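Local coordinates for protein VAL-1 (Chlorella virus, PDB 3GNE) that cleaves alginate as a polysaccharide lyase of family 14, probably by the beta-elimination usual for such enzymes, at residues S5-N10 / W19-V24; K27-T32 / V40-D45; F59-V64 / F215-F220; F80-F85 / V232-N237. All blocks are in the same frame, centred on the assembly; numbering follows the deposited sequence. Where two conformers were deposited one is given.

Interaction 1: S5-N10 / W19-V24; sequences STLDLN and WNVDGV
Leu7 lies across the indole of Trp19 at the rim of the beta-sandwich, where the chain leaving strand 3-6 of one sheet meets the chain about to enter strand 21-25 of the other. The tight part is identified by Leu7 CB, which stands 3.7 Å from the centroid of the Trp19 six-membered ring and only 8° off its normal, a CH-pi contact over the face. Leu7 CG is anti to the backbone N (chi1 176°), and from it the methyls part: CD2 reaches Trp19 CE3 at 4.0 Å, while CD1 lies near Trp19 CB and meets Val21 CG2 at 3.9 Å. Phe238 of strand 231-241 touches both Leu7 and Trp19, while Phe61 and Ala63 of strand 59-63 pack on Leu7 and Trp19 respectively, so both sheets contribute to this buried cluster.

The outer side is looser. Thr6 is exposed, its CB points away, and its side chain comes no nearer than 5.8 Å to residues 19-24. Asp8 leads its carboxylate away from the contact, and OD2 instead accepts from Asn10 N in an Asx turn. With the Leu7 and Trp19 CA atoms 6.5 Å apart, no backbone hydrogen bond spans the segments; the polar link is made by Trp19 NE1, which donates to Ser5 OG at 2.8 Å through a bent bond (134°) tilted out of the indole plane.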
loop_
_atom_site.group_PDB
_atom_site.type_symbol
_atom_site.label_atom_id
_atom_site.label_comp_id
_atom_site.label_asym_id
_atom_site.label_seq_id
_atom_site.Cartn_x
_atom_site.Cartn_y
_atom_site.Cartn_z
ATOM N N SER A 5 -16.986 1.580 1.303
ATOM C CA SER A 5 -17.179 2.630 0.327
ATOM C C SER A 5 -16.143 2.440 -0.787
ATOM O O SER A 5 -15.132 1.732 -0.606
ATOM C CB SER A 5 -16.987 4.036 0.884
ATOM O OG SER A 5 -15.673 4.190 1.421
ATOM N N THR A 6 -16.427 3.075 -1.905
ATOM C CA THR A 6 -15.580 2.991 -3.097
ATOM C C THR A 6 -15.200 4.419 -3.491
ATOM O O THR A 6 -16.093 5.272 -3.592
ATOM C CB THR A 6 -16.377 2.336 -4.231
ATOM O OG1 THR A 6 -16.753 1.015 -3.836
ATOM C CG2 THR A 6 -15.512 2.276 -5.513
ATOM N N LEU A 7 -13.920 4.654 -3.716
ATOM C CA LEU A 7 -13.504 5.986 -4.118
ATOM C C LEU A 7 -14.057 6.325 -5.477
ATOM O O LEU A 7 -13.915 5.551 -6.437
ATOM C CB LEU A 7 -11.998 5.989 -4.132
ATOM C CG LEU A 7 -11.343 7.283 -4.623
ATOM C CD1 LEU A 7 -11.757 8.523 -3.792
ATOM C CD2 LEU A 7 -9.825 7.090 -4.604
ATOM N N ASP A 8 -14.675 7.515 -5.598
ATOM C CA ASP A 8 -15.067 8.001 -6.910
ATOM C C ASP A 8 -13.915 8.795 -7.506
ATOM O O ASP A 8 -13.561 9.906 -7.055
ATOM C CB ASP A 8 -16.276 8.909 -6.700
ATOM C CG ASP A 8 -16.797 9.454 -8.006
ATOM O OD1 ASP A 8 -17.912 10.066 -7.965
ATOM O OD2 ASP A 8 -16.146 9.322 -9.080
ATOM N N LEU A 9 -13.248 8.257 -8.523
ATOM C CA LEU A 9 -12.066 8.912 -9.074
ATOM C C LEU A 9 -12.409 10.232 -9.770
ATOM O O LEU A 9 -11.535 11.066 -9.976
ATOM C CB LEU A 9 -11.343 8.015 -10.087
ATOM C CG LEU A 9 -10.689 6.798 -9.446
ATOM C CD1 LEU A 9 -10.145 5.927 -10.568
ATOM C CD2 LEU A 9 -9.599 7.172 -8.464
ATOM N N ASN A 10 -13.685 10.429 -10.100
ATOM C CA ASN A 10 -14.048 11.745 -10.628
ATOM C C ASN A 10 -13.987 12.834 -9.564
ATOM O O ASN A 10 -14.035 14.043 -9.893
ATOM C CB ASN A 10 -15.472 11.680 -11.186
ATOM C CG ASN A 10 -15.503 10.792 -12.423
ATOM O OD1 ASN A 10 -16.439 10.014 -12.579
ATOM N ND2 ASN A 10 -14.454 10.930 -13.204
ATOM N N TRP A 19 -14.149 9.906 1.052
ATOM C CA TRP A 19 -12.793 9.440 1.337
ATOM C C TRP A 19 -11.903 10.546 1.911
ATOM O O TRP A 19 -10.826 10.214 2.477
ATOM C CB TRP A 19 -12.116 8.860 0.068
ATOM C CG TRP A 19 -12.494 7.417 -0.088
ATOM C CD1 TRP A 19 -13.738 6.861 0.065
ATOM C CD2 TRP A 19 -11.624 6.340 -0.419
ATOM N NE1 TRP A 19 -13.690 5.496 -0.148
ATOM C CE2 TRP A 19 -12.386 5.160 -0.449
ATOM C CE3 TRP A 19 -10.239 6.271 -0.688
ATOM C CZ2 TRP A 19 -11.830 3.917 -0.748
ATOM C CZ3 TRP A 19 -9.693 5.025 -0.981
ATOM C CH2 TRP A 19 -10.490 3.851 -1.002
ATOM N N ASN A 20 -12.270 11.828 1.768
ATOM C CA ASN A 20 -11.418 12.905 2.318
ATOM C C ASN A 20 -9.985 12.781 1.769
ATOM O O ASN A 20 -8.998 12.714 2.515
ATOM C CB ASN A 20 -11.426 12.884 3.827
ATOM C CG ASN A 20 -12.851 12.776 4.398
ATOM O OD1 ASN A 20 -13.172 11.864 5.180
ATOM N ND2 ASN A 20 -13.642 13.741 4.007
ATOM N N VAL A 21 -9.918 12.747 0.441
ATOM C CA VAL A 21 -8.613 12.615 -0.233
ATOM C C VAL A 21 -7.867 13.928 -0.171
ATOM O O VAL A 21 -8.453 14.980 -0.420
ATOM C CB VAL A 21 -8.816 12.222 -1.689
ATOM C CG1 VAL A 21 -7.516 12.278 -2.472
ATOM C CG2 VAL A 21 -9.373 10.775 -1.748
ATOM N N ASP A 22 -6.590 13.826 0.170
ATOM C CA ASP A 22 -5.759 15.034 0.251
ATOM C C ASP A 22 -4.371 14.683 -0.316
ATOM O O ASP A 22 -4.065 13.501 -0.554
ATOM C CB ASP A 22 -5.658 15.513 1.693
ATOM C CG ASP A 22 -5.311 16.977 1.880
ATOM O OD1 ASP A 22 -5.256 17.769 0.912
ATOM O OD2 ASP A 22 -5.104 17.372 3.076
ATOM N N GLY A 23 -3.548 15.686 -0.520
ATOM C CA GLY A 23 -2.164 15.411 -0.908
ATOM C C GLY A 23 -2.044 14.709 -2.246
ATOM O O GLY A 23 -1.122 13.876 -2.420
ATOM N N VAL A 24 -2.900 14.997 -3.197
ATOM C CA VAL A 24 -2.815 14.292 -4.513
ATOM C C VAL A 24 -1.617 14.811 -5.279
ATOM O O VAL A 24 -1.526 16.006 -5.590
ATOM C CB VAL A 24 -4.098 14.502 -5.302
ATOM C CG1 VAL A 24 -4.050 13.720 -6.633
ATOM C CG2 VAL A 24 -5.343 14.077 -4.503
#

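Interaction 2: K27-T32 / V40-D45; sequences KKSAVT and VKAVYD
A beta hairpin pairs Ala30 with Lys41 and Val31 with Val40, joining strand 30-34 to strand 37-44, whose other side is hydrogen-bonded to strand 231-241 in the same antiparallel sheet. Ala30 and Lys41 form the hydrogen-bonded pair: Ala30 N reaches Lys41 O at 3.1 Å and Lys41 N reaches Ala30 O at 2.8 Å. The next pair is non-hydrogen-bonded, and on its face of the sheet the branches Val31 CG2 and Val40 CG2 meet at 4.0 Å. Thr32 CG2 packs on Lys41 CB on the side of Ala30.

Beyond Ala30 the ladder is continued by a side chain. Ser29 OG, set beside its own backbone N (chi1 -61°), accepts from Val43 N at 3.0 Å in a nearly straight bond of 165°. The same hydroxyl is hydrogen-bonded to Gly58 O, so two bonds hold it and tie the hairpin to the residue just ahead of Phe59. Farther out, Lys28 NZ meets the syn lone pair of Asp45 OD2 at 2.7 Å, a salt bridge that may not be permanent, as Lys28 has two conformers. Where the chains have diverged, a water bridges them, accepting from Lys28 N at 2.9 Å and donating to Val43 O at 2.8 Å.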
loop_
_atom_site.group_PDB
_atom_site.type_symbol
_atom_site.label_atom_id
_atom_site.label_comp_id
_atom_site.label_asym_id
_atom_site.label_seq_id
_atom_site.Cartn_x
_atom_site.Cartn_y
_atom_site.Cartn_z
ATOM N N LYS A 27 1.258 14.245 -10.889
ATOM C CA LYS A 27 2.485 14.078 -11.702
ATOM C C LYS A 27 2.067 14.011 -13.161
ATOM O O LYS A 27 1.335 14.917 -13.635
ATOM C CB LYS A 27 3.331 12.897 -11.229
ATOM C CG LYS A 27 3.772 13.105 -9.760
ATOM C CD LYS A 27 4.509 11.822 -9.323
ATOM C CE LYS A 27 4.986 11.814 -7.946
ATOM N NZ LYS A 27 5.876 10.696 -7.657
ATOM N N LYS A 28 2.509 12.987 -13.905
ATOM C CA LYS A 28 2.139 12.780 -15.304
ATOM C C LYS A 28 0.985 11.810 -15.466
ATOM O O LYS A 28 0.672 11.448 -16.598
ATOM C CB LYS A 28 3.340 12.219 -16.096
ATOM C CG LYS A 28 4.415 13.311 -16.252
ATOM C CD LYS A 28 5.537 12.738 -17.125
ATOM C CE LYS A 28 6.510 13.889 -17.392
ATOM N NZ LYS A 28 7.391 13.518 -18.549
ATOM N N SER A 29 0.394 11.408 -14.352
ATOM C CA SER A 29 -0.740 10.479 -14.403
ATOM C C SER A 29 -2.053 11.220 -14.635
ATOM O O SER A 29 -2.098 12.449 -14.523
ATOM C CB SER A 29 -0.787 9.676 -13.111
ATOM O OG SER A 29 0.430 8.909 -12.967
ATOM N N ALA A 30 -3.121 10.462 -14.908
ATOM C CA ALA A 30 -4.378 11.107 -15.191
ATOM C C ALA A 30 -5.548 10.165 -14.910
ATOM O O ALA A 30 -5.473 8.968 -15.174
ATOM C CB ALA A 30 -4.463 11.548 -16.671
ATOM N N VAL A 31 -6.617 10.744 -14.389
ATOM C CA VAL A 31 -7.890 10.030 -14.365
ATOM C C VAL A 31 -8.460 9.990 -15.780
ATOM O O VAL A 31 -8.542 10.996 -16.473
ATOM C CB VAL A 31 -8.890 10.712 -13.381
ATOM C CG1 VAL A 31 -10.268 10.096 -13.423
ATOM C CG2 VAL A 31 -8.333 10.588 -11.975
ATOM N N THR A 32 -8.836 8.793 -16.227
ATOM C CA THR A 32 -9.305 8.605 -17.600
ATOM C C THR A 32 -10.162 7.380 -17.615
ATOM O O THR A 32 -10.521 6.810 -16.576
ATOM C CB THR A 32 -8.086 8.547 -18.544
ATOM O OG1 THR A 32 -8.534 8.604 -19.907
ATOM C CG2 THR A 32 -7.294 7.262 -18.344
ATOM N N VAL A 40 -7.123 5.465 -12.932
ATOM C CA VAL A 40 -5.973 6.359 -13.026
ATOM C C VAL A 40 -4.951 5.641 -13.908
ATOM O O VAL A 40 -4.569 4.497 -13.649
ATOM C CB VAL A 40 -5.350 6.699 -11.663
ATOM C CG1 VAL A 40 -4.222 7.713 -11.878
ATOM C CG2 VAL A 40 -6.391 7.279 -10.717
ATOM N N LYS A 41 -4.562 6.344 -14.990
ATOM C CA LYS A 41 -3.454 5.909 -15.830
ATOM C C LYS A 41 -2.181 6.388 -15.115
ATOM O O LYS A 41 -1.923 7.598 -15.102
ATOM C CB LYS A 41 -3.573 6.498 -17.221
ATOM C CG LYS A 41 -2.455 6.121 -18.198
ATOM C CD LYS A 41 -2.594 6.979 -19.479
ATOM C CE LYS A 41 -1.764 6.474 -20.623
ATOM N NZ LYS A 41 -2.196 6.979 -21.956
ATOM N N ALA A 42 -1.483 5.458 -14.522
ATOM C CA ALA A 42 -0.210 5.758 -13.819
ATOM C C ALA A 42 0.928 5.765 -14.822
ATOM O O ALA A 42 1.200 4.712 -15.475
ATOM C CB ALA A 42 0.061 4.691 -12.775
ATOM N N VAL A 43 1.543 6.918 -14.957
ATOM C CA VAL A 43 2.624 7.075 -15.948
ATOM C C VAL A 43 3.947 7.030 -15.244
ATOM O O VAL A 43 4.224 7.831 -14.353
ATOM C CB VAL A 43 2.432 8.413 -16.670
ATOM C CG1 VAL A 43 3.640 8.741 -17.543
ATOM C CG2 VAL A 43 1.152 8.384 -17.498
ATOM N N TYR A 44 4.766 6.061 -15.604
ATOM C CA TYR A 44 6.088 5.896 -15.007
ATOM C C TYR A 44 7.107 6.200 -16.092
ATOM O O TYR A 44 7.321 5.360 -16.997
ATOM C CB TYR A 44 6.275 4.489 -14.478
ATOM C CG TYR A 44 5.250 3.952 -13.484
ATOM C CD1 TYR A 44 5.333 4.169 -12.106
ATOM C CD2 TYR A 44 4.181 3.205 -13.986
ATOM C CE1 TYR A 44 4.394 3.684 -11.208
ATOM C CE2 TYR A 44 3.283 2.708 -13.098
ATOM C CZ TYR A 44 3.361 2.921 -11.735
ATOM O OH TYR A 44 2.399 2.380 -10.915
ATOM N N ASP A 45 7.740 7.381 -16.028
ATOM C CA ASP A 45 8.790 7.595 -17.035
ATOM C C ASP A 45 10.037 6.770 -16.753
ATOM O O ASP A 45 10.299 6.345 -15.612
ATOM C CB ASP A 45 9.184 9.072 -17.028
ATOM C CG ASP A 45 8.173 9.993 -17.712
ATOM O OD1 ASP A 45 7.171 9.490 -18.309
ATOM O OD2 ASP A 45 8.451 11.212 -17.633
HETATM O O HOH W 1 3.609 10.388 -13.289
#

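Interaction 3: F59-V64 / F215-F220; sequences FSFSAV and FDWNTF
Phe59, Phe61, Phe215 and Trp217 form an aromatic cluster on one face of the antiparallel ladder between strands 59-63 and 212-221, the face turned into the core of the beta-sandwich. Trp217 is central. Its NE1 stands over one face of the Phe59 ring, offset toward the rim and 3.2 Å from Phe59 CZ, with the Phe59 plane and that of the indole five-membered ring inclined at 42°. Toward Phe61 it presents aliphatic carbon: Trp217 CB lies 3.6 Å from the Phe61 centroid and 19° off the normal, a CH-pi contact, whereas the two rings are slid apart and barely overlap. Phe61 puts CZ at the edge of Phe215, 3.9 Å from Phe215 CE2. Both Phe59 and Phe61 hold CG between backbone N and carbonyl carbon (chi1 63° in Phe61), which brings their rings toward the neighbouring strand.

Trp77, Phe235 and Phe238 of the facing sheet meet the Trp217 indole edge-to-face. The other face is polar, bearing Ser60, Ser62, Asp216 and Asn218; Asp216 pairs with Arg214, and with Asn218 holds a glycerol probably from the crystallisation liquor. In the Phe61-Trp217 pair, Phe61 N reaches Trp217 O at 2.9 Å and Trp217 N reaches Phe61 O at 2.8 Å.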
loop_
_atom_site.group_PDB
_atom_site.type_symbol
_atom_site.label_atom_id
_atom_site.label_comp_id
_atom_site.label_asym_id
_atom_site.label_seq_id
_atom_site.Cartn_x
_atom_site.Cartn_y
_atom_site.Cartn_z
ATOM N N PHE A 59 1.868 8.213 -9.082
ATOM C CA PHE A 59 0.992 9.243 -8.505
ATOM C C PHE A 59 0.767 8.851 -7.052
ATOM O O PHE A 59 0.992 7.694 -6.684
ATOM C CB PHE A 59 -0.334 9.436 -9.251
ATOM C CG PHE A 59 -1.350 8.300 -9.111
ATOM C CD1 PHE A 59 -2.465 8.505 -8.301
ATOM C CD2 PHE A 59 -1.208 7.079 -9.754
ATOM C CE1 PHE A 59 -3.442 7.528 -8.128
ATOM C CE2 PHE A 59 -2.175 6.079 -9.604
ATOM C CZ PHE A 59 -3.267 6.317 -8.796
ATOM N N SER A 60 0.302 9.831 -6.282
ATOM C CA SER A 60 0.057 9.560 -4.861
ATOM C C SER A 60 -1.153 10.342 -4.387
ATOM O O SER A 60 -1.538 11.326 -4.978
ATOM C CB SER A 60 1.312 9.936 -4.046
ATOM O OG SER A 60 1.514 11.325 -4.076
ATOM N N PHE A 61 -1.673 9.851 -3.237
ATOM C CA PHE A 61 -2.695 10.621 -2.503
ATOM C C PHE A 61 -2.828 9.982 -1.127
ATOM O O PHE A 61 -2.447 8.844 -0.940
ATOM C CB PHE A 61 -4.059 10.649 -3.218
ATOM C CG PHE A 61 -4.732 9.311 -3.396
ATOM C CD1 PHE A 61 -5.643 8.873 -2.411
ATOM C CD2 PHE A 61 -4.538 8.532 -4.526
ATOM C CE1 PHE A 61 -6.320 7.684 -2.566
ATOM C CE2 PHE A 61 -5.173 7.297 -4.690
ATOM C CZ PHE A 61 -6.067 6.910 -3.690
ATOM N N SER A 62 -3.407 10.735 -0.175
ATOM C CA SER A 62 -3.801 10.083 1.076
ATOM C C SER A 62 -5.316 10.217 1.214
ATOM O O SER A 62 -5.944 11.022 0.522
ATOM C CB SER A 62 -3.096 10.717 2.272
ATOM O OG SER A 62 -3.435 12.106 2.366
ATOM N N ALA A 63 -5.855 9.409 2.132
ATOM C CA ALA A 63 -7.278 9.473 2.395
ATOM C C ALA A 63 -7.521 9.020 3.818
ATOM O O ALA A 63 -6.853 8.110 4.325
ATOM C CB ALA A 63 -8.067 8.594 1.444
ATOM N N VAL A 64 -8.513 9.601 4.455
ATOM C CA VAL A 64 -8.985 9.157 5.786
ATOM C C VAL A 64 -10.493 8.983 5.644
ATOM O O VAL A 64 -11.272 9.880 5.984
ATOM C CB VAL A 64 -8.600 10.144 6.895
ATOM C CG1 VAL A 64 -8.967 9.576 8.245
ATOM C CG2 VAL A 64 -7.078 10.461 6.916
ATOM N N PHE A 215 -5.148 5.876 4.807
ATOM C CA PHE A 215 -4.713 5.195 3.599
ATOM C C PHE A 215 -3.727 6.081 2.868
ATOM O O PHE A 215 -3.978 7.282 2.705
ATOM C CB PHE A 215 -5.922 4.953 2.684
ATOM C CG PHE A 215 -5.595 4.193 1.398
ATOM C CD1 PHE A 215 -5.086 2.892 1.444
ATOM C CD2 PHE A 215 -5.822 4.842 0.171
ATOM C CE1 PHE A 215 -4.825 2.193 0.254
ATOM C CE2 PHE A 215 -5.579 4.108 -0.992
ATOM C CZ PHE A 215 -5.099 2.807 -0.965
ATOM N N ASP A 216 -2.595 5.497 2.476
ATOM C CA ASP A 216 -1.605 6.257 1.762
ATOM C C ASP A 216 -1.321 5.529 0.460
ATOM O O ASP A 216 -0.851 4.393 0.440
ATOM C CB ASP A 216 -0.322 6.321 2.600
ATOM C CG ASP A 216 0.615 7.378 2.030
ATOM O OD1 ASP A 216 0.449 8.575 2.355
ATOM O OD2 ASP A 216 1.486 7.079 1.215
ATOM N N TRP A 217 -1.618 6.185 -0.643
ATOM C CA TRP A 217 -1.369 5.687 -1.980
ATOM C C TRP A 217 -0.125 6.373 -2.504
ATOM O O TRP A 217 -0.055 7.586 -2.513
ATOM C CB TRP A 217 -2.548 6.001 -2.925
ATOM C CG TRP A 217 -2.221 5.368 -4.248
ATOM C CD1 TRP A 217 -1.811 5.990 -5.395
ATOM C CD2 TRP A 217 -2.290 3.965 -4.525
ATOM N NE1 TRP A 217 -1.611 5.058 -6.362
ATOM C CE2 TRP A 217 -1.908 3.797 -5.881
ATOM C CE3 TRP A 217 -2.659 2.852 -3.787
ATOM C CZ2 TRP A 217 -1.864 2.543 -6.506
ATOM C CZ3 TRP A 217 -2.618 1.593 -4.406
ATOM C CH2 TRP A 217 -2.240 1.463 -5.730
ATOM N N ASN A 218 0.877 5.645 -2.945
ATOM C CA ASN A 218 2.044 6.301 -3.529
ATOM C C ASN A 218 2.771 5.255 -4.352
ATOM O O ASN A 218 3.501 4.432 -3.840
ATOM C CB ASN A 218 2.935 6.860 -2.428
ATOM C CG ASN A 218 3.955 7.812 -3.017
ATOM O OD1 ASN A 218 4.167 7.869 -4.216
ATOM N ND2 ASN A 218 4.576 8.576 -2.146
ATOM N N THR A 219 2.487 5.278 -5.677
ATOM C CA THR A 219 2.992 4.205 -6.525
ATOM C C THR A 219 4.193 4.716 -7.315
ATOM O O THR A 219 4.198 5.808 -7.876
ATOM C CB THR A 219 1.889 3.667 -7.440
ATOM O OG1 THR A 219 2.449 2.562 -8.199
ATOM C CG2 THR A 219 1.323 4.669 -8.456
ATOM N N PHE A 220 5.252 3.913 -7.282
ATOM C CA PHE A 220 6.538 4.267 -7.909
ATOM C C PHE A 220 7.399 3.055 -7.930
ATOM O O PHE A 220 7.159 2.100 -7.139
ATOM C CB PHE A 220 7.214 5.423 -7.120
ATOM C CG PHE A 220 7.458 5.099 -5.663
ATOM C CD1 PHE A 220 6.483 5.459 -4.713
ATOM C CD2 PHE A 220 8.633 4.441 -5.239
ATOM C CE1 PHE A 220 6.697 5.145 -3.375
ATOM C CE2 PHE A 220 8.831 4.151 -3.902
ATOM C CZ PHE A 220 7.853 4.505 -2.961
#

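Interaction 4: F80-F85 / V232-N237; sequences FYPKGF and VAYFTN
Tyr81 sets CG anti to its carbonyl carbon (chi1 -70°), and although its CB points away from strand 231-241, the ring returns far enough for CE1 to touch Ala233 CB at 3.6 Å. Phe85 has CG anti to its backbone N (chi1 -173°), a setting that carries its ring edge to Val232 O, 3.3 Å from CD1. The two rings meet: Tyr81 CD1 stands over the centre of one Phe85 face. Tyr81 OH is hydrogen-bonded to His93 NE2 on strand 91-99 of the other sheet.

On the opposite face of the sheet from Tyr81, Phe80 and Tyr234 run side by side, pointing the same way, with their CD2 atoms 4.2 Å apart. Pro82 crosses Tyr234 at about a right angle and places CG at the edge of its ring, 3.9 Å from CE2; Phe34 stacks on that ring. The backbone pair is reciprocal, Phe80 N to Tyr234 O and Tyr234 N to Phe80 O, each 2.9 Å and 165°. Pro82 O then accepts from Phe85 N at 3.0 Å. This is the end of an antiparallel pairing in a beta-sandwich, where strand 72-80 gives way to a type II beta turn, Pro82 to Phe85, with Gly84 at positive phi.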
loop_
_atom_site.group_PDB
_atom_site.type_symbol
_atom_site.label_atom_id
_atom_site.label_comp_id
_atom_site.label_asym_id
_atom_site.label_seq_id
_atom_site.Cartn_x
_atom_site.Cartn_y
_atom_site.Cartn_z
ATOM N N PHE A 80 -4.109 -3.044 -13.861
ATOM C CA PHE A 80 -3.918 -3.615 -15.187
ATOM C C PHE A 80 -2.522 -3.207 -15.695
ATOM O O PHE A 80 -2.241 -2.003 -15.819
ATOM C CB PHE A 80 -5.005 -3.074 -16.087
ATOM C CG PHE A 80 -5.117 -3.691 -17.476
ATOM C CD1 PHE A 80 -6.203 -4.532 -17.749
ATOM C CD2 PHE A 80 -4.232 -3.460 -18.506
ATOM C CE1 PHE A 80 -6.365 -5.052 -19.014
ATOM C CE2 PHE A 80 -4.381 -3.980 -19.780
ATOM C CZ PHE A 80 -5.459 -4.791 -20.056
ATOM N N TYR A 81 -1.717 -4.221 -15.954
ATOM C CA TYR A 81 -0.368 -4.080 -16.532
ATOM C C TYR A 81 -0.429 -4.531 -17.990
ATOM O O TYR A 81 -0.521 -5.762 -18.189
ATOM C CB TYR A 81 0.611 -4.954 -15.759
ATOM C CG TYR A 81 0.859 -4.393 -14.354
ATOM C CD1 TYR A 81 1.654 -3.227 -14.263
ATOM C CD2 TYR A 81 0.371 -4.989 -13.197
ATOM C CE1 TYR A 81 1.907 -2.707 -12.980
ATOM C CE2 TYR A 81 0.624 -4.440 -11.937
ATOM C CZ TYR A 81 1.401 -3.302 -11.867
ATOM O OH TYR A 81 1.671 -2.717 -10.630
ATOM N N PRO A 82 -0.371 -3.631 -18.948
ATOM C CA PRO A 82 -0.369 -4.084 -20.332
ATOM C C PRO A 82 0.813 -4.997 -20.597
ATOM O O PRO A 82 1.889 -4.799 -20.030
ATOM C CB PRO A 82 -0.215 -2.781 -21.124
ATOM C CG PRO A 82 -0.809 -1.720 -20.215
ATOM C CD PRO A 82 -0.343 -2.170 -18.825
ATOM N N LYS A 83 0.636 -5.963 -21.496
ATOM C CA LYS A 83 1.715 -6.818 -21.936
ATOM C C LYS A 83 3.003 -6.056 -22.220
ATOM O O LYS A 83 2.893 -5.019 -22.907
ATOM C CB LYS A 83 1.225 -7.575 -23.191
ATOM C CG LYS A 83 2.145 -8.732 -23.614
ATOM C CD LYS A 83 1.786 -9.236 -24.988
ATOM C CE LYS A 83 2.566 -10.456 -25.460
ATOM N NZ LYS A 83 1.864 -11.024 -26.689
ATOM N N GLY A 84 4.155 -6.530 -21.706
ATOM C CA GLY A 84 5.406 -5.808 -21.996
ATOM C C GLY A 84 5.802 -4.892 -20.854
ATOM O O GLY A 84 6.938 -4.437 -20.850
ATOM N N PHE A 85 4.894 -4.665 -19.869
ATOM C CA PHE A 85 5.324 -3.833 -18.753
ATOM C C PHE A 85 6.516 -4.469 -18.087
ATOM O O PHE A 85 6.541 -5.701 -17.876
ATOM C CB PHE A 85 4.100 -3.721 -17.784
ATOM C CG PHE A 85 4.340 -2.748 -16.644
ATOM C CD1 PHE A 85 3.879 -1.442 -16.777
ATOM C CD2 PHE A 85 4.975 -3.127 -15.462
ATOM C CE1 PHE A 85 4.077 -0.523 -15.729
ATOM C CE2 PHE A 85 5.181 -2.232 -14.418
ATOM C CZ PHE A 85 4.704 -0.942 -14.563
ATOM N N VAL A 232 3.149 2.550 -18.639
ATOM C CA VAL A 232 1.965 2.875 -17.862
ATOM C C VAL A 232 1.294 1.645 -17.304
ATOM O O VAL A 232 1.419 0.540 -17.840
ATOM C CB VAL A 232 0.923 3.659 -18.681
ATOM C CG1 VAL A 232 1.567 4.849 -19.402
ATOM C CG2 VAL A 232 0.240 2.774 -19.694
ATOM N N ALA A 233 0.566 1.835 -16.222
ATOM C CA ALA A 233 -0.331 0.849 -15.658
ATOM C C ALA A 233 -1.624 1.571 -15.319
ATOM O O ALA A 233 -1.631 2.798 -15.168
ATOM C CB ALA A 233 0.270 0.173 -14.436
ATOM N N TYR A 234 -2.699 0.812 -15.143
ATOM C CA TYR A 234 -3.965 1.448 -14.805
ATOM C C TYR A 234 -4.495 0.926 -13.470
ATOM O O TYR A 234 -4.506 -0.283 -13.244
ATOM C CB TYR A 234 -5.023 1.189 -15.888
ATOM C CG TYR A 234 -4.576 1.590 -17.268
ATOM C CD1 TYR A 234 -4.811 2.874 -17.757
ATOM C CD2 TYR A 234 -3.911 0.663 -18.086
ATOM C CE1 TYR A 234 -4.384 3.241 -19.034
ATOM C CE2 TYR A 234 -3.507 1.022 -19.349
ATOM C CZ TYR A 234 -3.750 2.302 -19.819
ATOM O OH TYR A 234 -3.325 2.613 -21.113
ATOM N N PHE A 235 -4.945 1.825 -12.616
ATOM C CA PHE A 235 -5.497 1.451 -11.324
ATOM C C PHE A 235 -6.963 1.861 -11.257
ATOM O O PHE A 235 -7.362 2.903 -11.751
ATOM C CB PHE A 235 -4.713 2.210 -10.189
ATOM C CG PHE A 235 -3.303 1.658 -10.013
ATOM C CD1 PHE A 235 -3.028 0.610 -9.164
ATOM C CD2 PHE A 235 -2.256 2.248 -10.739
ATOM C CE1 PHE A 235 -1.724 0.127 -8.997
ATOM C CE2 PHE A 235 -0.950 1.779 -10.586
ATOM C CZ PHE A 235 -0.674 0.709 -9.721
ATOM N N THR A 236 -7.764 1.028 -10.615
ATOM C CA THR A 236 -9.202 1.341 -10.553
ATOM C C THR A 236 -9.817 0.703 -9.341
ATOM O O THR A 236 -9.224 -0.153 -8.705
ATOM C CB THR A 236 -9.895 0.857 -11.863
ATOM O OG1 THR A 236 -11.210 1.425 -11.943
ATOM C CG2 THR A 236 -9.961 -0.684 -11.913
ATOM N N ASN A 237 -11.062 1.101 -9.046
ATOM C CA ASN A 237 -11.893 0.432 -8.067
ATOM C C ASN A 237 -11.224 0.407 -6.694
ATOM O O ASN A 237 -11.102 -0.659 -6.066
ATOM C CB ASN A 237 -12.256 -1.004 -8.517
ATOM C CG ASN A 237 -13.511 -1.458 -7.801
ATOM O OD1 ASN A 237 -14.312 -0.667 -7.302
ATOM N ND2 ASN A 237 -13.683 -2.797 -7.737
#

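Interaction 3 lies nearest the chain centre and is thoroughly buried; its chemistry is aromatic on one face and polar on the other. Interaction 1 is also buried but bridges the two sheets by side chains. Interactions 2 and 4 are partly buried and share strand 231-241, Ala42 N bonding Ala233 O at 2.7 Å. Interaction 2 relies on backbone bonds, a serine hydroxyl, a water and a surface salt bridge; interaction 4, the last bridge of a strand and the loop after it, adds aromatic and proline packing to one backbone pair. Interaction 1 meets interaction 3 through strands 21-25 and 59-63, Asp22 O facing Ser62 N at 2.9 Å. Phe235 packs between the sheets, CE1 3.5 Å from Trp217 CZ2.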